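Local coordinates for protein glycoside Hydrolase (Bacteroides uniformis, PDB 5TA0) that probably cleaves agarose-type galactans as a GH86 glycoside hydrolase, here an engineered variant captured with bound neoagarooctaose, at residues Phe252-Asn256 against Phe257-Asn261. Sequence-based numbering, arbitrary orientation.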
loop_
_atom_site.group_PDB
_atom_site.type_symbol
_atom_site.label_atom_id
_atom_site.label_comp_id
_atom_site.label_asym_id
_atom_site.label_seq_id
_atom_site.Cartn_x
_atom_site.Cartn_y
_atom_site.Cartn_z
ATOM N N PHE A 252 -3.936 8.548 -12.766
ATOM C CA PHE A 252 -3.667 9.968 -12.948
ATOM C C PHE A 252 -3.567 10.410 -14.405
ATOM O O PHE A 252 -3.895 11.570 -14.733
ATOM C CB PHE A 252 -2.383 10.337 -12.216
ATOM C CG PHE A 252 -2.450 10.183 -10.713
ATOM C CD1 PHE A 252 -3.650 10.030 -10.020
ATOM C CD2 PHE A 252 -1.261 10.206 -9.998
ATOM C CE1 PHE A 252 -3.661 9.953 -8.650
ATOM C CE2 PHE A 252 -1.280 10.114 -8.623
ATOM C CZ PHE A 252 -2.473 9.972 -7.949
ATOM N N GLU A 253 -3.131 9.502 -15.267
ATOM C CA GLU A 253 -2.849 9.832 -16.662
ATOM C C GLU A 253 -4.117 9.941 -17.484
ATOM O O GLU A 253 -4.081 10.450 -18.618
ATOM C CB GLU A 253 -1.891 8.816 -17.286
ATOM C CG GLU A 253 -2.493 7.528 -17.802
ATOM C CD GLU A 253 -2.919 6.536 -16.740
ATOM O OE1 GLU A 253 -2.813 6.805 -15.523
ATOM O OE2 GLU A 253 -3.343 5.427 -17.117
ATOM N N LEU A 254 -5.223 9.436 -16.993
ATOM C CA LEU A 254 -6.451 9.380 -17.830
ATOM C C LEU A 254 -6.895 10.776 -18.241
ATOM O O LEU A 254 -6.644 11.772 -17.565
ATOM C CB LEU A 254 -7.575 8.644 -17.109
ATOM C CG LEU A 254 -7.303 7.166 -16.813
ATOM C CD1 LEU A 254 -8.534 6.549 -16.171
ATOM C CD2 LEU A 254 -6.859 6.358 -18.015
ATOM N N GLN A 255 -7.559 10.817 -19.399
ATOM C CA GLN A 255 -7.941 12.070 -20.062
ATOM C C GLN A 255 -6.771 13.057 -20.204
ATOM O O GLN A 255 -6.889 14.252 -19.902
ATOM C CB GLN A 255 -9.137 12.699 -19.355
ATOM C CG GLN A 255 -10.418 11.876 -19.485
ATOM C CD GLN A 255 -10.519 10.728 -18.503
ATOM O OE1 GLN A 255 -10.325 10.924 -17.290
ATOM N NE2 GLN A 255 -10.833 9.547 -18.997
ATOM N N ASN A 256 -5.618 12.533 -20.624
ATOM C CA ASN A 256 -4.418 13.363 -20.831
ATOM C C ASN A 256 -4.005 14.150 -19.580
ATOM O O ASN A 256 -3.643 15.319 -19.636
ATOM C CB ASN A 256 -4.628 14.333 -21.999
ATOM C CG ASN A 256 -3.325 14.844 -22.578
ATOM O OD1 ASN A 256 -2.306 14.135 -22.590
ATOM N ND2 ASN A 256 -3.346 16.074 -23.075
ATOM N N PHE A 257 -4.062 13.451 -18.447
ATOM C CA PHE A 257 -3.853 14.011 -17.095
ATOM C C PHE A 257 -4.919 14.940 -16.575
ATOM O O PHE A 257 -4.768 15.518 -15.493
ATOM C CB PHE A 257 -2.439 14.599 -16.884
ATOM C CG PHE A 257 -1.372 13.548 -16.817
ATOM C CD1 PHE A 257 -0.769 13.055 -17.977
ATOM C CD2 PHE A 257 -0.981 13.002 -15.601
ATOM C CE1 PHE A 257 0.198 12.067 -17.916
ATOM C CE2 PHE A 257 -0.020 12.004 -15.543
ATOM C CZ PHE A 257 0.580 11.547 -16.689
ATOM N N GLY A 258 -6.038 15.053 -17.297
ATOM C CA GLY A 258 -7.201 15.709 -16.766
ATOM C C GLY A 258 -7.712 15.058 -15.481
ATOM O O GLY A 258 -8.276 15.718 -14.641
ATOM N N ARG A 259 -7.519 13.747 -15.354
ATOM C CA ARG A 259 -7.977 13.060 -14.121
ATOM C C ARG A 259 -7.148 13.467 -12.909
ATOM O O ARG A 259 -7.714 13.758 -11.845
ATOM C CB ARG A 259 -8.018 11.557 -14.290
ATOM C CG ARG A 259 -8.603 10.830 -13.084
ATOM C CD ARG A 259 -9.102 9.466 -13.442
ATOM N NE ARG A 259 -9.413 8.627 -12.274
ATOM C CZ ARG A 259 -10.420 7.767 -12.195
ATOM N NH1 ARG A 259 -10.555 6.980 -11.124
ATOM N NH2 ARG A 259 -11.343 7.692 -13.149
ATOM N N TRP A 260 -5.832 13.511 -13.085
ATOM C CA TRP A 260 -4.953 14.100 -12.076
ATOM C C TRP A 260 -5.401 15.517 -11.716
ATOM O O TRP A 260 -5.571 15.881 -10.541
ATOM C CB TRP A 260 -3.509 14.115 -12.554
ATOM C CG TRP A 260 -2.667 15.030 -11.709
ATOM C CD1 TRP A 260 -2.302 16.308 -12.024
ATOM C CD2 TRP A 260 -2.164 14.782 -10.383
ATOM N NE1 TRP A 260 -1.593 16.875 -10.986
ATOM C CE2 TRP A 260 -1.508 15.958 -9.967
ATOM C CE3 TRP A 260 -2.209 13.682 -9.506
ATOM C CZ2 TRP A 260 -0.881 16.066 -8.729
ATOM C CZ3 TRP A 260 -1.567 13.788 -8.277
ATOM C CH2 TRP A 260 -0.916 14.970 -7.904
ATOM N N ASN A 261 -5.577 16.356 -12.744
ATOM C CA ASN A 261 -5.883 17.759 -12.517
ATOM C C ASN A 261 -7.211 18.003 -11.814
ATOM O O ASN A 261 -7.298 18.942 -11.032
ATOM C CB ASN A 261 -5.852 18.536 -13.832
ATOM C CG ASN A 261 -4.458 18.783 -14.332
ATOM O OD1 ASN A 261 -3.508 18.934 -13.570
ATOM N ND2 ASN A 261 -4.337 18.856 -15.648
HETATM O O HOH W 1 -11.841 9.377 -15.496
#
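The chi1 of Trp260 (165°) swings its indole away from the backbone N, while Phe252 CG lies beside its own N (chi1 -64°); together they bring the Trp260 edge onto the Phe252 face. The chain makes a type I' beta turn, Gln255 to Gly258, on entering helix 258-262, with Phe257 as N-cap residue. It follows strand 242-247 of the parallel barrel sheet. Trp260 CE3 sits over the centre of the Phe252 ring, 3.6 Å from Phe252 CD2. Helix 298-315 also packs on Phe252 through Met306 and Ile307. The Phe257 ring lies flat against the backbone of Glu253, whose CA makes a CH-pi contact 7° off the ring normal. Phe603 and His631 meet the same ring and join the turn to the beta-rich C-terminal part. One bond closes the turn, Gly258 N to Gln255 O at 2.9 Å. Three more tie the preceding loop to the helix start: Phe257 N to Glu253 O, Arg259 N to Leu254 O and Trp260 N to Phe252 O. The extended Arg259 chain runs beside Leu254, with CD 4.0 Å from Leu254 CD1. Its NH1 bonds Phe249 O. One water accepts from Arg259 NH2 at the guanidinium edge and donates to Gln255 OE1 at 2.8 Å.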